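PDB 5VF5: SM80.1 Vicilin from Solanum melongena, which is a 7S seed globulin of two cupin domains, probably serving as a storage protein, and carries a bound copper ion. Local coordinates for residues Ala275-Ala280 with His325-Ile330; Met255-Tyr260 with Tyr391-Pro396. All coordinates share one frame; numbering follows the deposited sequence.

Contact 1. Residues Ala275-Ala280 with His325-Ile330; sequences ARFEMA and HPITFI. With CU (copper (II) ion), chain D.
Ile330, Arg276 and Met279 bury the most surface where Ala275-Ala280 runs antiparallel to His325-Ile330, two neighbouring strands of the C-terminal cupin beta-barrel. At one end Ile330 and Arg276 form a hydrogen-bonded pair: Ile330 N gives to Arg276 O at 2.8 Å, and Arg276 N returns a bond to Ile330 O. Above this pair the two side chains lie side by side and point the same way, with Ile330 CD1, in one of its two modelled conformers, 4.1 Å from Arg276 CG. The arginine goes on, extended, up from the sheet to the end of Glu278, where NH2 makes a long, weak hydrogen bond to Glu278 OE2 at 3.5 Å within a salt bridge of the same strand. Thr328 and Glu278 repeat the double backbone bond further along this face, with Thr328 CG2 against Glu278 CB and Thr328 OG1 turned to Val256 O.

Met279 belongs to the other face, with Phe277, Ile327 and Phe329, which pack toward Leu319 in the barrel interior. Its CB meets Ile327 CD1 at 3.9 Å; with CG anti to the backbone N (chi1 -169°) and chi2 near-extended at 159°, the thioether of one modelled conformer passes obliquely over Ile327 and brings SD 4.1 Å from His325 CB. Phe277 and Phe329 meet through Phe277 CB and Phe329 CD2 rather than ring on ring.

Beyond Met279, Ala280 N bonds to Pro326 O, continuing the pairing next to His325. His325 completes a copper site with Cys281 and His283; its ND1 bonds to Ala323 O, helping to fix the ring's rotation, and its NE2 binds copper at 2.0 Å.

Contact 2. Residues Met255-Tyr260 with Tyr391-Pro396; sequences MVLPYY and YFVAGP. With ACT (acetate ion), chain C.
Backbone hydrogen bonds tie Met255 and Leu257 to the 391-396 segment. Met255 N gives to Val393 O at 2.8 Å, and Val393 N gives back to Met255 O at 3.0 Å. Leu257 N reaches Tyr391 O at 2.9 Å with a straight N-H (164°). Between these bonded positions Val256 faces Phe392 as a non-hydrogen-bonded pair, and Phe392 CA sends a CA-H...O contact to Met255 O.

Following helices 366-373 and 377-385, the short strand 392-394 thus extends the sheet of the C-terminal cupin barrel, joining strand 254-261 at a steep 116° between their directions.

Apolar contacts fall on two faces. On one, Val256 CG2, anti to the backbone N, comes obliquely to the Phe392 ring, 3.6 Å from CE2; Ile250 touches both side chains. On the other, Val393 sits between Met255 and Leu257: its CG2 touches Met255 CG at 3.7 Å and Leu257 CD2 at 3.6 Å, the leucine crossing it at about a right angle. Met255 CG stands between the backbone N and the carbonyl carbon (chi1 64°), and from there the chain carries SD on to Gly395 CA.

Further along 254-261, Tyr259 OH donates at 2.7 Å to OXT of a bound acetate, probably from the crystallisation liquor, and Lys351, Arg266 and Asn261 also hold this anion.

Overall arrangement
Contact 1 and contact 2 belong to one curled sheet of the C-terminal cupin barrel, their centres about 9 Å apart, and contact 1 is nested within the chain loop that contact 2 closes. Strands 327-331 and 254-261 are neighbours, so the two contacts join directly: Ile327 N probably bonds to Tyr259 O, and Phe329 O packs against Met255 CB. Contact 1 is the more buried, pairing two barrel strands nearly antiparallel, with a weak charged pair within strand 275-281 on one face and a copper site at its end. Contact 2 is partly exposed and smaller; there a short strand from far along the sequence adds itself to 254-261, relying on three backbone bonds and apolar packing that includes the Phe392 ring.

Contact 1. Residues Ala275-Ala280 with His325-Ile330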
ATOM      1  N   ALA A 275      -3.169   3.596  16.401  1.00 13.75           N
ATOM      2  CA  ALA A 275      -4.311   2.813  16.807  1.00 13.44           C
ATOM      3  C   ALA A 275      -3.934   1.557  17.559  1.00 14.30           C
ATOM      4  O   ALA A 275      -2.835   1.014  17.403  1.00 16.95           O
ATOM      5  CB  ALA A 275      -5.188   2.471  15.584  1.00 15.17           C
ATOM      6  N   ARG A 276      -4.878   1.089  18.346  1.00 14.65           N
ATOM      7  CA  ARG A 276      -4.883  -0.239  18.971  1.00 15.95           C
ATOM      8  C   ARG A 276      -5.687  -1.115  18.016  1.00 14.80           C
ATOM      9  O   ARG A 276      -6.717  -0.680  17.531  1.00 16.57           O
ATOM     10  CB  ARG A 276      -5.572  -0.087  20.369  1.00 20.96           C
ATOM     11  CG  ARG A 276      -6.248  -1.226  21.101  1.00 26.59           C
ATOM     12  CD  ARG A 276      -6.954  -0.692  22.385  1.00 28.92           C
ATOM     13  NE  ARG A 276      -7.556  -1.768  23.177  1.00 29.31           N
ATOM     14  CZ  ARG A 276      -8.613  -1.647  23.995  1.00 27.48           C
ATOM     15  NH1 ARG A 276      -9.215  -0.478  24.156  1.00 24.97           N
ATOM     16  NH2 ARG A 276      -9.084  -2.712  24.666  1.00 26.64           N
ATOM     17  N   PHE A 277      -5.217  -2.316  17.707  1.00 12.74           N
ATOM     18  CA  PHE A 277      -6.001  -3.277  16.980  1.00 12.28           C
ATOM     19  C   PHE A 277      -6.257  -4.519  17.779  1.00 11.16           C
ATOM     20  O   PHE A 277      -5.411  -4.919  18.599  1.00 12.20           O
ATOM     21  CB  PHE A 277      -5.381  -3.611  15.627  1.00 13.41           C
ATOM     22  CG  PHE A 277      -4.112  -4.417  15.697  1.00 14.45           C
ATOM     23  CD1 PHE A 277      -4.177  -5.806  15.675  1.00 14.64           C
ATOM     24  CD2 PHE A 277      -2.868  -3.809  15.743  1.00 15.70           C
ATOM     25  CE1 PHE A 277      -3.018  -6.573  15.707  1.00 15.55           C
ATOM     26  CE2 PHE A 277      -1.709  -4.566  15.806  1.00 16.17           C
ATOM     27  CZ  PHE A 277      -1.794  -5.953  15.807  1.00 16.10           C
ATOM     28  N   GLU A 278      -7.353  -5.195  17.504  1.00 11.91           N
ATOM     29  CA  GLU A 278      -7.626  -6.529  18.038  1.00 11.08           C
ATOM     30  C   GLU A 278      -8.187  -7.356  16.896  1.00 10.44           C
ATOM     31  O   GLU A 278      -9.090  -6.886  16.185  1.00 10.33           O
ATOM     32  CB  GLU A 278      -8.630  -6.516  19.174  1.00 13.04           C
ATOM     33  CG  GLU A 278      -8.171  -5.702  20.359  1.00 13.15           C
ATOM     34  CD  GLU A 278      -8.988  -5.946  21.619  1.00 17.52           C
ATOM     35  OE1 GLU A 278     -10.109  -6.530  21.516  1.00 18.20           O
ATOM     36  OE2 GLU A 278      -8.488  -5.552  22.731  1.00 21.70           O
ATOM     37  N   MET A 279      -7.655  -8.524  16.674  1.00 11.00           N
ATOM     38  CA  MET A 279      -8.032  -9.458  15.646  1.00 11.17           C
ATOM     39  C   MET A 279      -8.330 -10.796  16.317  1.00 12.05           C
ATOM     40  O   MET A 279      -7.681 -11.157  17.323  1.00 14.33           O
ATOM     41  CB  MET A 279      -6.905  -9.586  14.599  0.50 14.71           C
ATOM     42  CG  MET A 279      -7.278 -10.343  13.330  0.50 13.64           C
ATOM     43  SD  MET A 279      -6.232 -10.015  11.893  0.50 16.15           S
ATOM     44  CE  MET A 279      -4.699 -10.651  12.524  0.50 17.65           C
ATOM     45  N   ALA A 280      -9.261 -11.554  15.745  1.00 12.04           N
ATOM     46  CA  ALA A 280      -9.571 -12.923  16.166  1.00 12.22           C
ATOM     47  C   ALA A 280      -8.962 -13.877  15.172  1.00 14.79           C
ATOM     48  O   ALA A 280      -9.328 -13.828  13.991  1.00 16.11           O
ATOM     49  CB  ALA A 280     -11.066 -13.122  16.243  1.00 15.29           C
ATOM     50  N   HIS A 325     -10.976 -12.895   8.903  1.00 10.23           N
ATOM     51  CA  HIS A 325     -10.584 -12.638  10.284  1.00 10.86           C
ATOM     52  C   HIS A 325     -11.249 -11.389  10.834  1.00  9.66           C
ATOM     53  O   HIS A 325     -11.044 -10.309  10.296  1.00 10.08           O
ATOM     54  CB  HIS A 325      -9.075 -12.477  10.386  1.00 11.45           C
ATOM     55  CG  HIS A 325      -8.306 -13.760  10.268  1.00 12.47           C
ATOM     56  ND1 HIS A 325      -8.493 -14.643   9.223  1.00 13.50           N
ATOM     57  CD2 HIS A 325      -7.297 -14.269  11.017  1.00 14.85           C
ATOM     58  CE1 HIS A 325      -7.657 -15.653   9.359  1.00 12.01           C
ATOM     59  NE2 HIS A 325      -6.920 -15.449  10.432  1.00 12.42           N
ATOM     60  N   PRO A 326     -12.025 -11.523  11.909  1.00  9.49           N
ATOM     61  CA  PRO A 326     -12.612 -10.355  12.561  1.00 10.22           C
ATOM     62  C   PRO A 326     -11.523  -9.416  13.062  1.00  9.81           C
ATOM     63  O   PRO A 326     -10.511  -9.865  13.654  1.00 11.02           O
ATOM     64  CB  PRO A 326     -13.417 -10.952  13.722  1.00 10.46           C
ATOM     65  CG  PRO A 326     -13.806 -12.322  13.208  1.00 11.22           C
ATOM     66  CD  PRO A 326     -12.544 -12.770  12.489  1.00 10.84           C
ATOM     67  N   ILE A 327     -11.718  -8.123  12.865  1.00  9.55           N
ATOM     68  CA  ILE A 327     -10.750  -7.098  13.235  1.00  9.66           C
ATOM     69  C   ILE A 327     -11.459  -5.830  13.658  1.00  9.49           C
ATOM     70  O   ILE A 327     -12.503  -5.487  13.115  1.00  9.73           O
ATOM     71  CB  ILE A 327      -9.789  -6.833  12.031  1.00 11.56           C
ATOM     72  CG1 ILE A 327      -8.770  -5.741  12.285  1.00 17.79           C
ATOM     73  CG2 ILE A 327     -10.554  -6.441  10.775  1.00 13.01           C
ATOM     74  CD1 ILE A 327      -7.469  -6.216  12.714  1.00 21.67           C
ATOM     75  N   THR A 328     -10.828  -5.092  14.549  1.00 10.77           N
ATOM     76  CA  THR A 328     -11.214  -3.737  14.926  1.00 11.09           C
ATOM     77  C   THR A 328      -9.966  -2.910  15.122  1.00 10.08           C
ATOM     78  O   THR A 328      -8.898  -3.423  15.521  1.00 11.65           O
ATOM     79  CB  THR A 328     -12.127  -3.711  16.179  1.00 11.97           C
ATOM     80  OG1 THR A 328     -12.573  -2.382  16.445  1.00 13.00           O
ATOM     81  CG2 THR A 328     -11.394  -4.209  17.396  1.00 11.73           C
ATOM     82  N   PHE A 329     -10.100  -1.629  14.869  1.00 10.70           N
ATOM     83  CA  PHE A 329      -9.069  -0.613  15.126  1.00 10.90           C
ATOM     84  C   PHE A 329      -9.696   0.489  15.971  1.00 11.27           C
ATOM     85  O   PHE A 329     -10.787   0.953  15.661  1.00 11.36           O
ATOM     86  CB  PHE A 329      -8.544   0.026  13.854  1.00 11.20           C
ATOM     87  CG  PHE A 329      -7.922  -0.923  12.878  1.00 11.58           C
ATOM     88  CD1 PHE A 329      -8.686  -1.545  11.908  1.00 12.53           C
ATOM     89  CD2 PHE A 329      -6.558  -1.172  12.893  1.00 12.97           C
ATOM     90  CE1 PHE A 329      -8.098  -2.401  10.974  1.00 13.03           C
ATOM     91  CE2 PHE A 329      -5.962  -2.010  11.982  1.00 13.39           C
ATOM     92  CZ  PHE A 329      -6.731  -2.638  11.020  1.00 13.29           C
ATOM     93  N   ILE A 330      -8.955   0.962  16.961  1.00 11.65           N
ATOM     94  CA  ILE A 330      -9.388   1.985  17.883  1.00 12.92           C
ATOM     95  C   ILE A 330      -8.298   3.091  17.807  1.00 12.57           C
ATOM     96  O   ILE A 330      -7.134   2.872  18.163  1.00 14.01           O
ATOM     97  CB  ILE A 330      -9.461   1.470  19.342  1.00 13.98           C
ATOM     98  CG1 ILE A 330     -10.513   0.360  19.467  0.50 16.69           C
ATOM     99  CG2 ILE A 330      -9.810   2.618  20.263  0.50 16.13           C
ATOM    100  CD1 ILE A 330      -9.936  -1.026  19.248  0.50 19.01           C
TER
HETATM  101 CU    CU D 503      -6.009 -16.879  11.496  0.50 15.06          CU

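Contact 2. Residues Met255-Tyr260 with Tyr391-Pro396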
ATOM      1  N   MET A 255     -13.521   4.553  16.587  1.00 13.33           N
ATOM      2  CA  MET A 255     -13.149   3.169  16.294  1.00 12.60           C
ATOM      3  C   MET A 255     -13.934   2.716  15.095  1.00 12.89           C
ATOM      4  O   MET A 255     -15.015   3.205  14.839  1.00 13.64           O
ATOM      5  CB  MET A 255     -13.412   2.229  17.464  1.00 14.32           C
ATOM      6  CG  MET A 255     -14.881   2.101  17.835  1.00 14.37           C
ATOM      7  SD  MET A 255     -15.228   1.006  19.236  1.00 15.91           S
ATOM      8  CE  MET A 255     -14.843  -0.596  18.572  1.00 16.17           C
ATOM      9  N   VAL A 256     -13.378   1.777  14.337  1.00 10.90           N
ATOM     10  CA  VAL A 256     -14.156   1.047  13.345  1.00  9.90           C
ATOM     11  C   VAL A 256     -14.774  -0.140  14.050  1.00 10.15           C
ATOM     12  O   VAL A 256     -14.097  -0.855  14.820  1.00 12.31           O
ATOM     13  CB  VAL A 256     -13.345   0.657  12.088  1.00 10.66           C
ATOM     14  CG1 VAL A 256     -12.182  -0.283  12.361  1.00 12.30           C
ATOM     15  CG2 VAL A 256     -14.293   0.068  11.036  1.00 11.49           C
ATOM     16  N   LEU A 257     -16.073  -0.329  13.887  1.00 11.25           N
ATOM     17  CA  LEU A 257     -16.735  -1.469  14.501  1.00 11.45           C
ATOM     18  C   LEU A 257     -16.117  -2.784  13.974  1.00 10.74           C
ATOM     19  O   LEU A 257     -15.670  -2.838  12.820  1.00 10.84           O
ATOM     20  CB  LEU A 257     -18.228  -1.425  14.211  1.00 12.51           C
ATOM     21  CG  LEU A 257     -18.955  -0.323  14.996  1.00 13.43           C
ATOM     22  CD1 LEU A 257     -20.395  -0.260  14.550  1.00 14.58           C
ATOM     23  CD2 LEU A 257     -18.930  -0.574  16.489  1.00 14.36           C
ATOM     24  N   PRO A 258     -16.078  -3.836  14.814  1.00 10.62           N
ATOM     25  CA  PRO A 258     -15.520  -5.085  14.333  1.00 10.16           C
ATOM     26  C   PRO A 258     -16.150  -5.528  13.012  1.00  9.67           C
ATOM     27  O   PRO A 258     -17.389  -5.435  12.813  1.00 10.87           O
ATOM     28  CB  PRO A 258     -15.790  -6.054  15.477  1.00 11.50           C
ATOM     29  CG  PRO A 258     -15.870  -5.179  16.719  1.00 15.31           C
ATOM     30  CD  PRO A 258     -16.560  -3.937  16.204  1.00 12.24           C
ATOM     31  N   TYR A 259     -15.298  -5.988  12.098  1.00  9.24           N
ATOM     32  CA  TYR A 259     -15.777  -6.464  10.811  1.00  9.22           C
ATOM     33  C   TYR A 259     -14.816  -7.510  10.285  1.00  8.80           C
ATOM     34  O   TYR A 259     -13.739  -7.758  10.858  1.00  9.95           O
ATOM     35  CB  TYR A 259     -15.839  -5.295   9.810  1.00  9.88           C
ATOM     36  CG  TYR A 259     -14.462  -4.800   9.381  1.00  9.49           C
ATOM     37  CD1 TYR A 259     -13.775  -3.838  10.134  1.00 10.81           C
ATOM     38  CD2 TYR A 259     -13.827  -5.317   8.267  1.00 10.77           C
ATOM     39  CE1 TYR A 259     -12.503  -3.394   9.759  1.00 10.36           C
ATOM     40  CE2 TYR A 259     -12.547  -4.888   7.898  1.00 11.15           C
ATOM     41  CZ  TYR A 259     -11.887  -3.941   8.652  1.00  9.95           C
ATOM     42  OH  TYR A 259     -10.645  -3.467   8.269  1.00 12.39           O
ATOM     43  N   TYR A 260     -15.190  -8.162   9.202  1.00  8.63           N
ATOM     44  CA  TYR A 260     -14.240  -8.985   8.453  1.00  9.67           C
ATOM     45  C   TYR A 260     -14.446  -8.816   6.957  1.00  8.94           C
ATOM     46  O   TYR A 260     -15.536  -8.419   6.492  1.00  9.73           O
ATOM     47  CB  TYR A 260     -14.292 -10.489   8.866  1.00  9.97           C
ATOM     48  CG  TYR A 260     -15.580 -11.206   8.493  1.00  9.16           C
ATOM     49  CD1 TYR A 260     -16.694 -11.232   9.336  1.00 10.36           C
ATOM     50  CD2 TYR A 260     -15.702 -11.846   7.279  1.00 10.48           C
ATOM     51  CE1 TYR A 260     -17.860 -11.891   8.973  1.00 11.14           C
ATOM     52  CE2 TYR A 260     -16.865 -12.523   6.931  1.00 11.11           C
ATOM     53  CZ  TYR A 260     -17.952 -12.522   7.782  1.00 10.50           C
ATOM     54  OH  TYR A 260     -19.130 -13.155   7.470  1.00 13.17           O
ATOM     55  N   TYR A 391     -20.726   1.404  11.372  1.00 11.55           N
ATOM     56  CA  TYR A 391     -19.398   1.468  10.737  1.00 11.53           C
ATOM     57  C   TYR A 391     -18.305   2.031  11.600  1.00 12.19           C
ATOM     58  O   TYR A 391     -17.318   1.317  11.918  1.00 11.85           O
ATOM     59  CB  TYR A 391     -19.443   2.222   9.393  1.00 11.85           C
ATOM     60  CG  TYR A 391     -20.570   1.775   8.502  1.00 12.69           C
ATOM     61  CD1 TYR A 391     -20.780   0.445   8.235  1.00 13.35           C
ATOM     62  CD2 TYR A 391     -21.453   2.689   7.979  1.00 13.23           C
ATOM     63  CE1 TYR A 391     -21.844   0.024   7.445  1.00 13.87           C
ATOM     64  CE2 TYR A 391     -22.503   2.287   7.175  1.00 13.35           C
ATOM     65  CZ  TYR A 391     -22.700   0.971   6.908  1.00 13.56           C
ATOM     66  OH  TYR A 391     -23.736   0.593   6.092  1.00 17.69           O
ATOM     67  N   PHE A 392     -18.471   3.275  12.057  1.00 10.97           N
ATOM     68  CA  PHE A 392     -17.505   3.899  12.970  1.00 12.30           C
ATOM     69  C   PHE A 392     -18.251   4.596  14.085  1.00 14.00           C
ATOM     70  O   PHE A 392     -19.278   5.245  13.839  1.00 14.56           O
ATOM     71  CB  PHE A 392     -16.629   4.917  12.265  1.00 12.22           C
ATOM     72  CG  PHE A 392     -15.934   4.406  11.028  1.00 11.40           C
ATOM     73  CD1 PHE A 392     -16.575   4.434   9.794  1.00 12.89           C
ATOM     74  CD2 PHE A 392     -14.643   3.964  11.073  1.00 11.92           C
ATOM     75  CE1 PHE A 392     -15.930   3.985   8.643  1.00 15.19           C
ATOM     76  CE2 PHE A 392     -13.987   3.529   9.929  1.00 12.30           C
ATOM     77  CZ  PHE A 392     -14.624   3.544   8.717  1.00 14.02           C
ATOM     78  N   VAL A 393     -17.739   4.426  15.309  1.00 13.14           N
ATOM     79  CA  VAL A 393     -18.391   4.971  16.498  1.00 13.53           C
ATOM     80  C   VAL A 393     -17.335   5.496  17.470  1.00 15.13           C
ATOM     81  O   VAL A 393     -16.139   5.308  17.253  1.00 14.33           O
ATOM     82  CB  VAL A 393     -19.281   3.905  17.187  1.00 14.55           C
ATOM     83  CG1 VAL A 393     -20.320   3.348  16.256  1.00 16.33           C
ATOM     84  CG2 VAL A 393     -18.493   2.766  17.767  1.00 16.63           C
ATOM     85  N   ALA A 394     -17.777   6.132  18.566  1.00 17.09           N
ATOM     86  CA  ALA A 394     -16.836   6.537  19.584  1.00 17.45           C
ATOM     87  C   ALA A 394     -16.145   5.306  20.177  1.00 16.64           C
ATOM     88  O   ALA A 394     -16.775   4.309  20.489  1.00 18.84           O
ATOM     89  CB  ALA A 394     -17.552   7.291  20.689  1.00 20.05           C
ATOM     90  N   GLY A 395     -14.847   5.419  20.363  1.00 16.48           N
ATOM     91  CA  GLY A 395     -14.066   4.371  21.003  1.00 18.29           C
ATOM     92  C   GLY A 395     -14.226   4.441  22.499  1.00 19.16           C
ATOM     93  O   GLY A 395     -14.837   5.388  23.014  1.00 21.79           O
ATOM     94  N   PRO A 396     -13.678   3.443  23.220  1.00 18.30           N
ATOM     95  CA  PRO A 396     -13.758   3.405  24.661  1.00 19.39           C
ATOM     96  C   PRO A 396     -13.072   4.618  25.289  1.00 22.99           C
ATOM     97  O   PRO A 396     -12.078   5.094  24.764  1.00 24.64           O
ATOM     98  CB  PRO A 396     -12.949   2.161  25.031  1.00 21.00           C
ATOM     99  CG  PRO A 396     -12.920   1.304  23.821  1.00 23.43           C
ATOM    100  CD  PRO A 396     -12.943   2.279  22.677  1.00 18.27           C
TER
HETATM  101  C   ACT C 502      -9.753  -3.062   4.954  1.00 13.12           C
HETATM  102  O   ACT C 502     -10.134  -2.949   3.749  1.00 14.90           O
HETATM  103  OXT ACT C 502     -10.182  -3.996   5.668  1.00 12.25           O
HETATM  104  CH3 ACT C 502      -8.808  -2.080   5.603  1.00 14.38           C